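Local coordinates for protein carbamate kinase (Mycoplasma penetrans, PDB 4AXS) that probably catalyses reversible phosphoryl transfer between carbamoyl phosphate and ADP, giving ATP and carbamate, as the last step of the arginine deiminase pathway, at residues R26-L31 with D246-L251; E63-H68 with C206-G211; K232-A237 with I295-G300. One frame throughout, in Å; residues are numbered along the deposited sequence.

Contact 1: residues R26-L31 with D246-L251; sequences RIVIAL and DIFVVL
Arg-26 meets Asp-246 through its backbone: its N donates to OD2 of Asp-246 at 3.1 Å, reaching the oxygen from above the carboxylate plane, while its carbonyl O takes the N-H of Asp-246 and, weakly, that of Ile-247. The guanidinium group turns away to a salt bridge with Glu-63 and a bond to the carbonyl of Val-243. At Ile-27 the side chain lies alongside that of Ile-247, both pointing the same way, with CG1 of Ile-27 and CD1 of Ile-247 3.9 Å apart. Val-28 then engages the partner with both backbone polar atoms, its N giving to Ile-247 O and its O receiving Val-249 N at 2.8 Å. O of Val-28 also sits in plane at the edge of the Phe-248 ring, 3.4 Å from its CD1, and CG1 of Val-28 touches this corner too. This is the parallel pairing of neighbouring strands in the central sheet of the amino acid kinase fold, whose Val-28, Ala-30, Phe-248 and Val-250 face is packed by helix 232-242. Ile-29 gives its backbone N-H to the carbonyl of Ile-65 in the strand beyond. With CG1 anti to its carbonyl carbon (chi1 -51°), its CG2 branch lies on the carbonyl side, where it comes 3.8 Å from CD1 of Leu-251. Ala-30 repeats the pair of backbone hydrogen bonds, from its N to Val-249 O (2.9 Å) and from Leu-251 N to its O, and sets its methyl obliquely near CE1 of Phe-248. Leu-31 ends the run with its CD1 4.2 Å from CD1 of Leu-251.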
# COMPACT_ATOMS: atom_id res chain seq x y z
N ARG A 26 -4.89 7.91 23.35
CA ARG A 26 -4.93 7.81 21.89
C ARG A 26 -4.27 9.03 21.26
O ARG A 26 -4.50 10.17 21.69
CB ARG A 26 -6.37 7.66 21.40
CG ARG A 26 -6.48 7.26 19.93
CD ARG A 26 -7.88 6.79 19.55
NE ARG A 26 -8.14 5.44 20.05
CZ ARG A 26 -9.19 4.71 19.71
NH1 ARG A 26 -10.10 5.19 18.86
NH2 ARG A 26 -9.35 3.49 20.21
N ILE A 27 -3.45 8.79 20.24
CA ILE A 27 -2.64 9.86 19.63
C ILE A 27 -2.40 9.66 18.14
O ILE A 27 -1.81 8.65 17.73
CB ILE A 27 -1.27 9.96 20.30
CG1 ILE A 27 -1.42 10.19 21.81
CG2 ILE A 27 -0.45 11.07 19.65
CD1 ILE A 27 -0.17 9.88 22.61
N VAL A 28 -2.83 10.62 17.33
CA VAL A 28 -2.58 10.58 15.89
C VAL A 28 -1.39 11.45 15.56
O VAL A 28 -1.37 12.65 15.86
CB VAL A 28 -3.78 11.09 15.09
CG1 VAL A 28 -3.40 11.22 13.63
CG2 VAL A 28 -4.96 10.14 15.25
N ILE A 29 -0.39 10.85 14.92
CA ILE A 29 0.83 11.57 14.60
C ILE A 29 1.01 11.68 13.10
O ILE A 29 0.85 10.70 12.39
CB ILE A 29 2.07 10.88 15.24
CG1 ILE A 29 1.82 10.62 16.72
CG2 ILE A 29 3.32 11.73 15.07
CD1 ILE A 29 3.05 10.16 17.48
N ALA A 30 1.36 12.87 12.62
CA ALA A 30 1.53 13.11 11.20
C ALA A 30 2.96 13.52 10.86
O ALA A 30 3.44 14.55 11.33
CB ALA A 30 0.54 14.18 10.73
N LEU A 31 3.63 12.73 10.03
CA LEU A 31 5.05 12.95 9.72
C LEU A 31 5.27 13.54 8.33
O LEU A 31 4.94 12.91 7.32
CB LEU A 31 5.81 11.62 9.84
CG LEU A 31 7.27 11.51 9.40
CD1 LEU A 31 8.19 12.28 10.30
CD2 LEU A 31 7.65 10.03 9.40
N ASP A 246 -7.35 11.63 21.38
CA ASP A 246 -7.28 12.80 22.24
C ASP A 246 -6.37 13.83 21.58
O ASP A 246 -6.77 14.95 21.31
CB ASP A 246 -6.70 12.40 23.59
CG ASP A 246 -7.30 11.12 24.11
OD1 ASP A 246 -8.55 10.99 24.05
OD2 ASP A 246 -6.52 10.24 24.56
N ILE A 247 -5.14 13.41 21.32
CA ILE A 247 -4.12 14.29 20.77
C ILE A 247 -3.90 14.06 19.26
O ILE A 247 -4.00 12.94 18.76
CB ILE A 247 -2.77 14.12 21.52
CG1 ILE A 247 -2.95 14.32 23.03
CG2 ILE A 247 -1.73 15.07 20.98
CD1 ILE A 247 -3.20 13.05 23.82
N PHE A 248 -3.62 15.16 18.58
CA PHE A 248 -3.21 15.18 17.19
C PHE A 248 -1.87 15.91 17.12
O PHE A 248 -1.82 17.12 17.28
CB PHE A 248 -4.27 15.92 16.35
CG PHE A 248 -3.91 16.08 14.90
CD1 PHE A 248 -3.08 15.15 14.26
CD2 PHE A 248 -4.41 17.14 14.15
CE1 PHE A 248 -2.76 15.29 12.90
CE2 PHE A 248 -4.08 17.28 12.79
CZ PHE A 248 -3.26 16.36 12.17
N VAL A 249 -0.78 15.17 16.91
CA VAL A 249 0.54 15.80 16.83
C VAL A 249 1.00 15.97 15.39
O VAL A 249 1.06 15.00 14.63
CB VAL A 249 1.62 14.97 17.53
CG1 VAL A 249 2.99 15.62 17.31
CG2 VAL A 249 1.31 14.81 19.01
N VAL A 250 1.36 17.19 15.05
CA VAL A 250 1.85 17.53 13.72
C VAL A 250 3.35 17.78 13.78
O VAL A 250 3.80 18.79 14.36
CB VAL A 250 1.14 18.79 13.20
CG1 VAL A 250 1.77 19.28 11.90
CG2 VAL A 250 -0.37 18.53 13.04
N LEU A 251 4.13 16.87 13.19
CA LEU A 251 5.59 16.96 13.27
C LEU A 251 6.11 17.87 12.20
O LEU A 251 5.72 17.78 11.04
CB LEU A 251 6.24 15.59 13.14
CG LEU A 251 5.93 14.64 14.28
CD1 LEU A 251 6.66 13.32 14.07
CD2 LEU A 251 6.30 15.27 15.62

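Contact 2: residues E63-H68 with C206-G211; sequences EVIVGH and CIVGGG
Gly-210 lays its CA over one face of the His-68 imidazole, a CH-pi contact 3.5 Å from CA to the ring centroid and 27° off the ring normal. The approach is offset toward the rim, and Gly-210, lacking a side chain, lies with its CA 3.2 Å from NE2 of His-68, the nearest ring atom. His-68 has its ring between its own backbone N and carbonyl carbon (chi1 68°), which turns one face of the imidazole to the CA of Gly-210; NE2 is hydrogen-bonded to Tyr-130 OH, which probably helps to fix the rotation of the ring. Its carbonyl O accepts Gly-211 N at 2.7 Å, so both the ring and the backbone of His-68 hold the glycine-rich turn that leaves strand 205-207. Such glycine loops at the C-terminal ends of the parallel strands line the substrate cleft in the amino acid kinase family, and the position here is consistent with that. Val-66, further back, joins strand 64-68 to strand 205-207 by a single bridge to Ile-207. Its N donates to Cys-206 O at 2.9 Å; its O accepts Val-208 N at 2.8 Å and is also approached by CA of Ile-207. On the side facing helix 96-121, CB of Val-66 rests 4.1 Å from CG1 of Ile-207, and Met-111 packs against both residues.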
# COMPACT_ATOMS: atom_id res chain seq x y z
N GLU A 63 -2.48 4.64 22.36
CA GLU A 63 -2.76 4.14 21.02
C GLU A 63 -2.23 5.17 20.02
O GLU A 63 -2.69 6.30 20.01
CB GLU A 63 -4.27 3.99 20.81
CG GLU A 63 -5.01 3.18 21.87
CD GLU A 63 -6.46 3.63 22.01
OE1 GLU A 63 -6.70 4.68 22.66
OE2 GLU A 63 -7.36 2.94 21.47
N VAL A 64 -1.26 4.78 19.20
CA VAL A 64 -0.71 5.68 18.18
C VAL A 64 -1.18 5.29 16.79
O VAL A 64 -0.80 4.24 16.26
CB VAL A 64 0.84 5.71 18.19
CG1 VAL A 64 1.37 6.72 17.17
CG2 VAL A 64 1.38 6.02 19.58
N ILE A 65 -2.02 6.14 16.21
CA ILE A 65 -2.40 6.03 14.81
C ILE A 65 -1.37 6.81 13.99
O ILE A 65 -1.11 7.98 14.27
CB ILE A 65 -3.78 6.64 14.58
CG1 ILE A 65 -4.84 5.87 15.37
CG2 ILE A 65 -4.11 6.65 13.09
CD1 ILE A 65 -4.77 6.01 16.87
N VAL A 66 -0.78 6.17 13.00
CA VAL A 66 0.33 6.81 12.28
C VAL A 66 -0.01 7.25 10.86
O VAL A 66 -0.77 6.58 10.15
CB VAL A 66 1.58 5.92 12.28
CG1 VAL A 66 2.73 6.64 11.64
CG2 VAL A 66 1.93 5.53 13.71
N GLY A 67 0.57 8.38 10.45
CA GLY A 67 0.33 8.96 9.14
C GLY A 67 1.56 9.69 8.64
O GLY A 67 2.51 9.88 9.39
N HIS A 68 1.56 10.11 7.37
CA HIS A 68 2.74 10.72 6.76
C HIS A 68 2.40 11.44 5.47
O HIS A 68 1.44 11.10 4.79
CB HIS A 68 3.80 9.66 6.47
CG HIS A 68 3.41 8.70 5.39
ND1 HIS A 68 3.61 8.96 4.05
CD2 HIS A 68 2.84 7.47 5.45
CE1 HIS A 68 3.16 7.95 3.33
NE2 HIS A 68 2.69 7.03 4.16
N CYS A 206 -1.87 1.32 13.37
CA CYS A 206 -2.33 1.47 12.00
C CYS A 206 -1.74 2.67 11.28
O CYS A 206 -1.89 3.80 11.73
CB CYS A 206 -3.84 1.64 11.99
SG CYS A 206 -4.76 0.41 12.89
N ILE A 207 -1.14 2.43 10.12
CA ILE A 207 -0.60 3.51 9.30
C ILE A 207 -1.56 3.82 8.17
O ILE A 207 -1.86 2.96 7.35
CB ILE A 207 0.79 3.17 8.74
CG1 ILE A 207 1.68 2.60 9.85
CG2 ILE A 207 1.42 4.39 8.10
CD1 ILE A 207 3.00 2.06 9.36
N VAL A 208 -2.04 5.06 8.14
CA VAL A 208 -3.03 5.49 7.16
C VAL A 208 -2.81 6.91 6.67
O VAL A 208 -1.95 7.64 7.19
CB VAL A 208 -4.44 5.43 7.73
CG1 VAL A 208 -4.87 3.99 7.97
CG2 VAL A 208 -4.51 6.23 9.02
N GLY A 209 -3.59 7.31 5.67
CA GLY A 209 -3.52 8.65 5.12
C GLY A 209 -2.16 9.00 4.56
O GLY A 209 -1.71 10.16 4.66
N GLY A 210 -1.49 8.00 3.97
CA GLY A 210 -0.19 8.22 3.36
C GLY A 210 -0.29 9.29 2.29
O GLY A 210 -1.12 9.20 1.40
N GLY A 211 0.53 10.34 2.41
CA GLY A 211 0.49 11.45 1.48
C GLY A 211 -0.88 12.10 1.42
O GLY A 211 -1.20 12.81 0.47

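Contact 3: residues K232-A237 with I295-G300; sequences KDFALA and IKAAMG. With SO4 (sulfate ion), chain B.
A single methyl group carries most of this meeting of two nearly parallel helices: CB of Ala-297 enters the surface of helix 232-242 and touches Asp-233, Phe-234 and Ala-237. The segment axes lie 8.6 Å apart and 10° from parallel, and the CA atoms of Phe-234 and Ala-297 are separated by 4.9 Å, a closeness that the small residues Ala-237 and Ala-297 allow. The methyl meets the Phe-234 ring at its edge, near the plane, with CB of Ala-297 3.4 Å from CD1. With CG of Phe-234 anti to its carbonyl carbon (chi1 -70°), the ring stretches across to the other helix, where its edge also meets the backbone N of Ala-297 and CB of Lys-296. On the next turn CB of Ala-237 packs 3.6 Å from O of Ala-297. No hydrogen bond joins the two segments; they meet by apolar packing.

Away from the other helix, the first turn of helix 232-242 carries a polar cluster. Lys-232 folds back, its chain bent at chi2 and chi4, so that NZ forms a salt bridge with OD1 of Asp-233 at 2.9 Å, coming from 37° out of the carboxylate plane. The same NZ donates to O4 of a sulfate ion at 3.2 Å, and the sulfate is also bound by Gly-33 N. Asp-233 probably helps to position the ammonium group, and it has a long, weak ion pair with Lys-294.

Each helix leads into a strand of the central sheet, 232-242 into 247-251 and 292-302 into 309-313. Neighbouring helices running the same way beside adjacent parallel strands are characteristic of the alpha/beta/alpha sandwich of amino acid kinases. Here the sulfate, probably from the crystallisation liquor, lies close to the start of helix 232-242, consistent with a phosphate-binding site.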
# COMPACT_ATOMS: atom_id res chain seq x y z
N LYS A 232 -1.88 16.43 3.86
CA LYS A 232 -1.79 15.35 4.82
C LYS A 232 -2.22 15.76 6.23
O LYS A 232 -2.77 14.95 6.98
CB LYS A 232 -0.38 14.73 4.82
CG LYS A 232 0.74 15.64 5.36
CD LYS A 232 0.96 15.42 6.84
CE LYS A 232 2.37 15.82 7.26
NZ LYS A 232 2.60 17.30 7.18
N ASP A 233 -1.98 17.02 6.60
CA ASP A 233 -2.42 17.48 7.92
C ASP A 233 -3.96 17.48 8.04
O ASP A 233 -4.52 16.92 8.97
CB ASP A 233 -1.77 18.83 8.29
CG ASP A 233 -0.23 18.77 8.32
OD1 ASP A 233 0.33 17.86 8.96
OD2 ASP A 233 0.42 19.64 7.70
N PHE A 234 -4.65 18.08 7.06
CA PHE A 234 -6.10 17.97 6.95
C PHE A 234 -6.53 16.50 6.99
O PHE A 234 -7.45 16.12 7.72
CB PHE A 234 -6.59 18.53 5.61
CG PHE A 234 -6.49 20.03 5.47
CD1 PHE A 234 -6.32 20.85 6.57
CD2 PHE A 234 -6.61 20.62 4.22
CE1 PHE A 234 -6.25 22.21 6.42
CE2 PHE A 234 -6.54 22.00 4.08
CZ PHE A 234 -6.35 22.78 5.18
N ALA A 235 -5.88 15.68 6.17
CA ALA A 235 -6.29 14.29 6.04
C ALA A 235 -6.21 13.65 7.40
O ALA A 235 -7.17 13.08 7.88
CB ALA A 235 -5.41 13.54 5.01
N LEU A 236 -5.05 13.76 8.02
CA LEU A 236 -4.82 13.07 9.28
C LEU A 236 -5.65 13.64 10.42
O LEU A 236 -5.89 12.96 11.43
CB LEU A 236 -3.33 13.06 9.61
CG LEU A 236 -2.70 11.80 9.02
CD1 LEU A 236 -1.27 12.06 8.57
CD2 LEU A 236 -2.76 10.67 10.03
N ALA A 237 -6.08 14.89 10.26
CA ALA A 237 -6.95 15.51 11.24
C ALA A 237 -8.38 14.95 11.11
O ALA A 237 -9.05 14.72 12.11
CB ALA A 237 -6.92 17.02 11.11
N ILE A 295 -1.95 24.67 11.09
CA ILE A 295 -2.71 25.40 12.08
C ILE A 295 -4.19 25.13 11.89
O ILE A 295 -4.88 24.69 12.81
CB ILE A 295 -2.45 26.91 11.93
CG1 ILE A 295 -1.01 27.24 12.32
CG2 ILE A 295 -3.46 27.72 12.77
CD1 ILE A 295 -0.61 26.73 13.68
N LYS A 296 -4.67 25.41 10.68
CA LYS A 296 -6.08 25.25 10.38
C LYS A 296 -6.55 23.82 10.66
O LYS A 296 -7.56 23.61 11.34
CB LYS A 296 -6.33 25.62 8.92
CG LYS A 296 -6.23 27.11 8.63
CD LYS A 296 -6.19 27.39 7.13
CE LYS A 296 -6.99 28.64 6.76
NZ LYS A 296 -6.90 28.94 5.29
N ALA A 297 -5.81 22.84 10.15
CA ALA A 297 -6.10 21.44 10.45
C ALA A 297 -6.09 21.14 11.95
O ALA A 297 -6.87 20.32 12.42
CB ALA A 297 -5.13 20.52 9.70
N ALA A 298 -5.20 21.78 12.69
CA ALA A 298 -5.16 21.58 14.14
C ALA A 298 -6.40 22.16 14.79
O ALA A 298 -6.91 21.63 15.77
CB ALA A 298 -3.91 22.19 14.73
N MET A 299 -6.89 23.27 14.22
CA MET A 299 -8.10 23.92 14.70
C MET A 299 -9.31 23.03 14.43
O MET A 299 -10.13 22.77 15.32
CB MET A 299 -8.25 25.30 14.04
CG MET A 299 -7.19 26.31 14.51
SD MET A 299 -6.95 27.85 13.58
CE MET A 299 -8.53 28.69 13.68
N GLY A 300 -9.40 22.55 13.19
CA GLY A 300 -10.52 21.73 12.78
C GLY A 300 -10.75 20.54 13.68
O GLY A 300 -11.88 20.05 13.81
S SO4 B . 4.23 17.16 3.03
O1 SO4 B . 3.48 16.96 1.79
O2 SO4 B . 4.77 15.86 3.41
O3 SO4 B . 5.35 18.10 2.87
O4 SO4 B . 3.37 17.73 4.08

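In the fold
Contacts 1 and 2 share one sheet, strands 27-31 and 64-68 being neighbours in it, and their centres lie about 9 Å apart; CG of Arg-26 packs 3.7 Å from CD1 of Ile-65. Contact 3, centred about 10 Å from contact 1, sets a helix against that sheet: CE2 of Phe-248 lies 3.3 Å from CB of Ala-237. Leu-236 of contact 3 reaches contacts 1 and 2, its CD1 3.5 Å from CB of Ala-30 and 3.5 Å from CA of Gly-67, although contacts 2 and 3 are centred about 13 Å apart. The C-terminal strand ends, the glycine turn at 209-211 and the sulfate held by Lys-232 thus gather in one region, probably the active-site cleft.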